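Local coordinates for carbohydrate binding protein, putative, cbp2D (Cellvibrio japonicus, PDB 7B21) that binds a covalently attached heme c in its cytochrome c-like X183 domain and probably transfers electrons as part of a larger, probably polysaccharide-binding protein, at residues Q54-M66 with C74-R87. Residues are numbered along the deposited sequence; the frame is centred on the assembly and turned at random. Where two conformers were deposited one is given.
Sequences QDRALRDFISMWM and CTGQCAADIEAFIR. With NA (sodium ion), chain C; HEC (heme c), chain B; EDO (1,2-ethanediol), chain E.
Arg59 and Glu83 join helix 58-65 to helix 76-86 in this class I cytochrome c fold, where the C-terminal helix packs against the helix leading into the axial methionine. The two axes approach to 8.1 Å at 129°. Glu83 spans the gap with an extended chain. Its CB lies 4.0 Å from Arg59 CB, CG rests on the branch carbon of Leu58, and CD lies against Arg59 N and CB. At the tip the two carboxylate oxygens divide their work: OE2 accepts the backbone N-H of Arg59 at 2.9 Å in the first turn of helix 58-65, from well above the carboxylate plane, while OE1 takes the N-H of Arg59 NE in a nearly straight hydrogen bond (2.8 Å, 165°) that is part of a salt bridge. Water 2 donates to the same OE1 and to Ala80 O. The Arg59 chain, bent at chi3 (64°), lays its guanidinium flat over Ala80, whose CB sits above the centre of one face; NH1 reaches on to Leu3 O. Ile62 is the knob of the interface, fitting among Ala79, Ile82, Glu83 and Ile86. Its CG2, anti to the backbone N, touches Ala79 CB and Cys74 SG of the Cys74-Cys78 disulfide, while CD1 reaches Ile86 and the heme methyl CMB. Leu58 forks similarly, CD1 toward heme CMA and CD2 toward Ile86 CG2 and over one face of the Arg87 guanidinium, whose NH1 bonds Pro42 O. Met66, just beyond the helix, binds the heme iron through SD opposite His23. At the same C-terminal end of helix 58-65, Ser63 CA points its hydrogen at Cys74 O, 3.4 Å away. That carbonyl also binds the sodium ion at 2.3 Å, alongside the backbone oxygens of Ile62, Ser63, Met66 and Glu71.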
loop_
_atom_site.group_PDB
_atom_site.type_symbol
_atom_site.label_atom_id
_atom_site.label_comp_id
_atom_site.label_asym_id
_atom_site.label_seq_id
_atom_site.Cartn_x
_atom_site.Cartn_y
_atom_site.Cartn_z
ATOM N N GLN A 54 0.147 17.578 2.691
ATOM C CA GLN A 54 0.549 17.667 1.282
ATOM C C GLN A 54 0.442 16.283 0.652
ATOM O O GLN A 54 0.293 15.261 1.321
ATOM C CB GLN A 54 1.915 18.280 1.084
ATOM C CG GLN A 54 2.925 17.286 1.537
ATOM C CD GLN A 54 4.330 17.694 1.183
ATOM O OE1 GLN A 54 4.943 18.512 1.864
ATOM N NE2 GLN A 54 4.855 17.111 0.114
ATOM N N ASP A 55 0.516 16.311 -0.650
ATOM C CA ASP A 55 0.491 15.116 -1.491
ATOM C C ASP A 55 1.828 14.389 -1.321
ATOM O O ASP A 55 2.873 15.009 -1.185
ATOM C CB ASP A 55 0.332 15.526 -2.935
ATOM C CG ASP A 55 -1.000 16.150 -3.275
ATOM O OD1 ASP A 55 -1.967 15.956 -2.499
ATOM O OD2 ASP A 55 -1.073 16.754 -4.341
ATOM N N ARG A 56 1.774 13.057 -1.387
ATOM C CA ARG A 56 2.984 12.243 -1.228
ATOM C C ARG A 56 3.050 11.221 -2.361
ATOM O O ARG A 56 2.038 10.684 -2.830
ATOM C CB ARG A 56 2.929 11.465 0.094
ATOM C CG ARG A 56 2.697 12.307 1.343
ATOM C CD ARG A 56 3.866 13.124 1.715
ATOM N NE ARG A 56 3.528 13.930 2.877
ATOM C CZ ARG A 56 4.326 14.832 3.379
ATOM N NH1 ARG A 56 5.543 14.994 2.868
ATOM N NH2 ARG A 56 3.918 15.546 4.415
ATOM N N ALA A 57 4.262 10.866 -2.702
ATOM C CA ALA A 57 4.502 9.662 -3.492
ATOM C C ALA A 57 3.906 8.486 -2.724
ATOM O O ALA A 57 3.927 8.440 -1.486
ATOM C CB ALA A 57 5.975 9.434 -3.713
ATOM N N LEU A 58 3.422 7.482 -3.459
ATOM C CA LEU A 58 2.778 6.332 -2.812
ATOM C C LEU A 58 3.696 5.710 -1.740
ATOM O O LEU A 58 3.246 5.422 -0.635
ATOM C CB LEU A 58 2.327 5.351 -3.892
ATOM C CG LEU A 58 1.742 4.030 -3.396
ATOM C CD1 LEU A 58 0.615 4.233 -2.402
ATOM C CD2 LEU A 58 1.224 3.241 -4.577
ATOM N N ARG A 59 4.965 5.497 -2.057
ATOM C CA ARG A 59 5.848 4.840 -1.063
ATOM C C ARG A 59 5.940 5.701 0.200
ATOM O O ARG A 59 6.010 5.164 1.299
ATOM C CB ARG A 59 7.248 4.544 -1.587
ATOM C CG ARG A 59 8.048 5.728 -2.099
ATOM C CD ARG A 59 9.465 5.350 -2.454
ATOM N NE ARG A 59 9.544 4.401 -3.546
ATOM C CZ ARG A 59 10.693 3.950 -4.033
ATOM N NH1 ARG A 59 11.839 4.326 -3.508
ATOM N NH2 ARG A 59 10.699 3.109 -5.057
ATOM N N ASP A 60 5.956 7.033 0.061
ATOM C CA ASP A 60 6.098 7.914 1.218
ATOM C C ASP A 60 4.786 7.962 1.995
ATOM O O ASP A 60 4.827 8.009 3.228
ATOM C CB ASP A 60 6.544 9.298 0.785
ATOM C CG ASP A 60 7.931 9.272 0.185
ATOM O OD1 ASP A 60 8.761 8.443 0.570
ATOM O OD2 ASP A 60 8.176 10.094 -0.738
ATOM N N PHE A 61 3.652 7.907 1.315
ATOM C CA PHE A 61 2.357 7.757 2.008
ATOM C C PHE A 61 2.392 6.511 2.878
ATOM O O PHE A 61 1.984 6.521 4.021
ATOM C CB PHE A 61 1.250 7.689 0.954
ATOM C CG PHE A 61 -0.121 7.410 1.557
ATOM C CD1 PHE A 61 -0.498 6.124 1.927
ATOM C CD2 PHE A 61 -1.038 8.429 1.714
ATOM C CE1 PHE A 61 -1.747 5.891 2.474
ATOM C CE2 PHE A 61 -2.307 8.180 2.203
ATOM C CZ PHE A 61 -2.648 6.899 2.596
ATOM N N ILE A 62 2.858 5.417 2.299
ATOM C CA ILE A 62 2.913 4.134 3.046
ATOM C C ILE A 62 3.840 4.288 4.237
ATOM O O ILE A 62 3.499 3.914 5.377
ATOM C CB ILE A 62 3.305 2.969 2.135
ATOM C CG1 ILE A 62 2.229 2.726 1.069
ATOM C CG2 ILE A 62 3.603 1.720 2.947
ATOM C CD1 ILE A 62 2.660 1.810 -0.042
ATOM N N SER A 63 5.035 4.813 4.016
ATOM C CA SER A 63 5.985 4.978 5.138
ATOM C C SER A 63 5.325 5.781 6.263
ATOM O O SER A 63 5.397 5.362 7.415
ATOM C CB SER A 63 7.262 5.636 4.697
ATOM O OG SER A 63 8.010 4.754 3.893
ATOM N N MET A 64 4.732 6.920 5.931
ATOM C CA MET A 64 4.177 7.824 6.952
ATOM C C MET A 64 2.932 7.254 7.634
ATOM O O MET A 64 2.765 7.453 8.846
ATOM C CB MET A 64 3.792 9.127 6.275
ATOM C CG MET A 64 4.950 9.968 5.824
ATOM S SD MET A 64 4.421 11.481 4.962
ATOM C CE MET A 64 3.733 12.391 6.353
ATOM N N TRP A 65 2.053 6.608 6.883
ATOM C CA TRP A 65 0.666 6.466 7.328
ATOM C C TRP A 65 0.208 5.015 7.460
ATOM O O TRP A 65 -0.891 4.822 8.007
ATOM C CB TRP A 65 -0.301 7.221 6.415
ATOM C CG TRP A 65 -0.066 8.687 6.358
ATOM C CD1 TRP A 65 0.448 9.387 5.306
ATOM C CD2 TRP A 65 -0.315 9.655 7.394
ATOM N NE1 TRP A 65 0.519 10.728 5.614
ATOM C CE2 TRP A 65 0.057 10.915 6.878
ATOM C CE3 TRP A 65 -0.910 9.561 8.655
ATOM C CZ2 TRP A 65 -0.087 12.079 7.617
ATOM C CZ3 TRP A 65 -1.088 10.731 9.351
ATOM C CH2 TRP A 65 -0.663 11.967 8.853
ATOM N N MET A 66 0.942 4.027 6.969
ATOM C CA MET A 66 0.396 2.662 6.911
ATOM C C MET A 66 1.423 1.679 7.429
ATOM O O MET A 66 2.630 1.883 7.331
ATOM C CB MET A 66 -0.022 2.320 5.486
ATOM C CG MET A 66 -1.158 3.191 4.960
ATOM S SD MET A 66 -2.748 2.893 5.775
ATOM C CE MET A 66 -3.356 4.561 5.886
ATOM N N CYS A 74 6.301 -0.352 8.442
ATOM C CA CYS A 74 6.613 -0.433 6.998
ATOM C C CYS A 74 7.098 0.922 6.546
ATOM O O CYS A 74 6.281 1.856 6.452
ATOM C CB CYS A 74 5.429 -0.898 6.183
ATOM S SG CYS A 74 5.786 -1.101 4.413
ATOM N N THR A 75 8.403 1.020 6.298
ATOM C CA THR A 75 9.061 2.241 5.820
ATOM C C THR A 75 10.090 1.787 4.784
ATOM O O THR A 75 10.240 0.592 4.538
ATOM C CB THR A 75 9.702 3.022 6.963
ATOM O OG1 THR A 75 10.755 2.227 7.512
ATOM C CG2 THR A 75 8.734 3.404 8.058
ATOM N N GLY A 76 10.856 2.714 4.239
ATOM C CA GLY A 76 12.037 2.336 3.450
ATOM C C GLY A 76 11.713 1.327 2.372
ATOM O O GLY A 76 10.821 1.523 1.557
ATOM N N GLN A 77 12.492 0.240 2.341
ATOM C CA GLN A 77 12.327 -0.753 1.274
ATOM C C GLN A 77 10.945 -1.418 1.314
ATOM O O GLN A 77 10.414 -1.742 0.250
ATOM C CB GLN A 77 13.452 -1.790 1.340
ATOM C CG GLN A 77 13.559 -2.652 0.102
ATOM C CD GLN A 77 14.006 -1.927 -1.137
ATOM O OE1 GLN A 77 15.082 -1.320 -1.170
ATOM N NE2 GLN A 77 13.218 -1.997 -2.202
ATOM N N CYS A 78 10.405 -1.655 2.498
ATOM C CA CYS A 78 9.041 -2.221 2.601
ATOM C C CYS A 78 8.084 -1.350 1.817
ATOM O O CYS A 78 7.266 -1.839 1.019
ATOM C CB CYS A 78 8.633 -2.292 4.069
ATOM S SG CYS A 78 6.910 -2.808 4.308
ATOM N N ALA A 79 8.141 -0.043 2.041
ATOM C CA ALA A 79 7.222 0.896 1.406
ATOM C C ALA A 79 7.460 0.942 -0.108
ATOM O O ALA A 79 6.494 0.995 -0.880
ATOM C CB ALA A 79 7.351 2.256 2.054
ATOM N N ALA A 80 8.719 0.933 -0.520
ATOM C CA ALA A 80 9.037 0.903 -1.946
ATOM C C ALA A 80 8.490 -0.360 -2.619
ATOM O O ALA A 80 7.956 -0.309 -3.713
ATOM C CB ALA A 80 10.527 1.028 -2.139
ATOM N N ASP A 81 8.687 -1.500 -1.967
ATOM C CA ASP A 81 8.235 -2.775 -2.529
ATOM C C ASP A 81 6.719 -2.797 -2.637
ATOM O O ASP A 81 6.157 -3.242 -3.654
ATOM C CB ASP A 81 8.750 -3.931 -1.685
ATOM C CG ASP A 81 10.236 -4.203 -1.769
ATOM O OD1 ASP A 81 10.911 -3.642 -2.669
ATOM O OD2 ASP A 81 10.697 -5.016 -0.975
ATOM N N ILE A 82 6.014 -2.396 -1.570
ATOM C CA ILE A 82 4.558 -2.453 -1.647
ATOM C C ILE A 82 4.056 -1.421 -2.671
ATOM O O ILE A 82 3.107 -1.739 -3.381
ATOM C CB ILE A 82 3.917 -2.291 -0.255
ATOM C CG1 ILE A 82 4.298 -3.433 0.678
ATOM C CG2 ILE A 82 2.400 -2.241 -0.420
ATOM C CD1 ILE A 82 3.748 -3.325 2.074
ATOM N N GLU A 83 4.660 -0.252 -2.749
ATOM C CA GLU A 83 4.311 0.682 -3.830
ATOM C C GLU A 83 4.358 -0.027 -5.175
ATOM O O GLU A 83 3.434 0.077 -5.980
ATOM C CB GLU A 83 5.246 1.887 -3.790
ATOM C CG GLU A 83 5.107 2.800 -4.992
ATOM C CD GLU A 83 6.149 3.919 -4.978
ATOM O OE1 GLU A 83 7.354 3.578 -5.119
ATOM O OE2 GLU A 83 5.793 5.091 -4.802
ATOM N N ALA A 84 5.478 -0.703 -5.436
ATOM C CA ALA A 84 5.635 -1.371 -6.745
ATOM C C ALA A 84 4.504 -2.392 -6.945
ATOM O O ALA A 84 3.956 -2.512 -8.050
ATOM C CB ALA A 84 6.999 -2.011 -6.841
ATOM N N PHE A 85 4.180 -3.144 -5.920
ATOM C CA PHE A 85 3.097 -4.122 -6.004
ATOM C C PHE A 85 1.760 -3.442 -6.326
ATOM O O PHE A 85 1.050 -3.884 -7.253
ATOM C CB PHE A 85 3.017 -4.910 -4.697
ATOM C CG PHE A 85 1.831 -5.837 -4.610
ATOM C CD1 PHE A 85 1.613 -6.825 -5.559
ATOM C CD2 PHE A 85 0.961 -5.781 -3.556
ATOM C CE1 PHE A 85 0.552 -7.696 -5.450
ATOM C CE2 PHE A 85 -0.111 -6.654 -3.432
ATOM C CZ PHE A 85 -0.304 -7.623 -4.378
ATOM N N ILE A 86 1.412 -2.412 -5.600
ATOM C CA ILE A 86 0.134 -1.705 -5.846
ATOM C C ILE A 86 0.085 -1.179 -7.278
ATOM O O ILE A 86 -0.977 -1.231 -7.922
ATOM C CB ILE A 86 -0.037 -0.582 -4.817
ATOM C CG1 ILE A 86 -0.254 -1.160 -3.422
ATOM C CG2 ILE A 86 -1.174 0.335 -5.220
ATOM C CD1 ILE A 86 -0.157 -0.140 -2.334
ATOM N N ARG A 87 1.213 -0.706 -7.817
ATOM C CA ARG A 87 1.193 -0.157 -9.192
ATOM C C ARG A 87 1.027 -1.252 -10.249
ATOM O O ARG A 87 0.842 -0.919 -11.420
ATOM C CB ARG A 87 2.459 0.636 -9.446
ATOM C CG ARG A 87 2.580 1.869 -8.583
ATOM C CD ARG A 87 1.400 2.778 -8.628
ATOM N NE ARG A 87 1.736 4.073 -8.076
ATOM C CZ ARG A 87 0.866 5.083 -8.005
ATOM N NH1 ARG A 87 -0.415 4.910 -8.311
ATOM N NH2 ARG A 87 1.286 6.267 -7.595
HETATM NA NA NA C . 4.554 3.074 7.377
HETATM FE FE HEC B . -4.165 1.644 4.405
HETATM C CHA HEC B . -5.594 4.420 3.058
HETATM C CHB HEC B . -1.950 1.526 1.850
HETATM C CHC HEC B . -2.606 -0.965 5.918
HETATM C CHD HEC B . -6.592 1.565 6.774
HETATM N NA HEC B . -3.849 2.735 2.794
HETATM C C1A HEC B . -4.597 3.803 2.329
HETATM C C2A HEC B . -4.170 4.196 1.027
HETATM C C3A HEC B . -3.126 3.421 0.704
HETATM C C4A HEC B . -2.934 2.490 1.800
HETATM C CMA HEC B . -2.252 3.485 -0.509
HETATM C CAA HEC B . -4.783 5.292 0.183
HETATM C CBA HEC B . -5.926 4.731 -0.694
HETATM C CGA HEC B . -6.530 5.671 -1.668
HETATM O O1A HEC B . -6.093 6.824 -1.784
HETATM O O2A HEC B . -7.467 5.202 -2.399
HETATM N NB HEC B . -2.560 0.514 3.980
HETATM C C1B HEC B . -1.766 0.613 2.870
HETATM C C2B HEC B . -0.706 -0.344 2.930
HETATM C C3B HEC B . -0.835 -1.023 4.106
HETATM C C4B HEC B . -2.063 -0.492 4.733
HETATM C CMB HEC B . 0.355 -0.546 1.899
HETATM C CAB HEC B . 0.052 -2.063 4.689
HETATM C CBB HEC B . 1.467 -1.608 4.923
HETATM N NC HEC B . -4.513 0.528 6.009
HETATM C C1C HEC B . -3.799 -0.537 6.464
HETATM C C2C HEC B . -4.444 -1.169 7.571
HETATM C C3C HEC B . -5.624 -0.513 7.766
HETATM C C4C HEC B . -5.650 0.570 6.829
HETATM C CMC HEC B . -3.929 -2.404 8.262
HETATM C CAC HEC B . -6.739 -0.843 8.705
HETATM C CBC HEC B . -6.408 -0.982 10.132
HETATM N ND HEC B . -5.721 2.812 4.874
HETATM C C1D HEC B . -6.587 2.645 5.909
HETATM C C2D HEC B . -7.492 3.781 6.001
HETATM C C3D HEC B . -7.182 4.617 5.006
HETATM C C4D HEC B . -6.095 3.980 4.253
HETATM C CMD HEC B . -8.568 3.937 7.035
HETATM C CAD HEC B . -7.697 5.996 4.761
HETATM C CBD HEC B . -6.690 7.029 5.413
HETATM C CGD HEC B . -7.175 8.445 5.398
HETATM O O1D HEC B . -6.869 9.197 4.437
HETATM O O2D HEC B . -7.888 8.831 6.373
HETATM C C1 EDO E . -3.860 18.446 -4.370
HETATM O O1 EDO E . -2.671 18.943 -4.923
HETATM C C2 EDO E . -4.046 18.864 -2.957
HETATM O O2 EDO E . -3.003 18.529 -2.062
HETATM O O HOH W 1 3.385 8.104 -6.258
HETATM O O HOH W 2 8.445 1.362 -6.095
#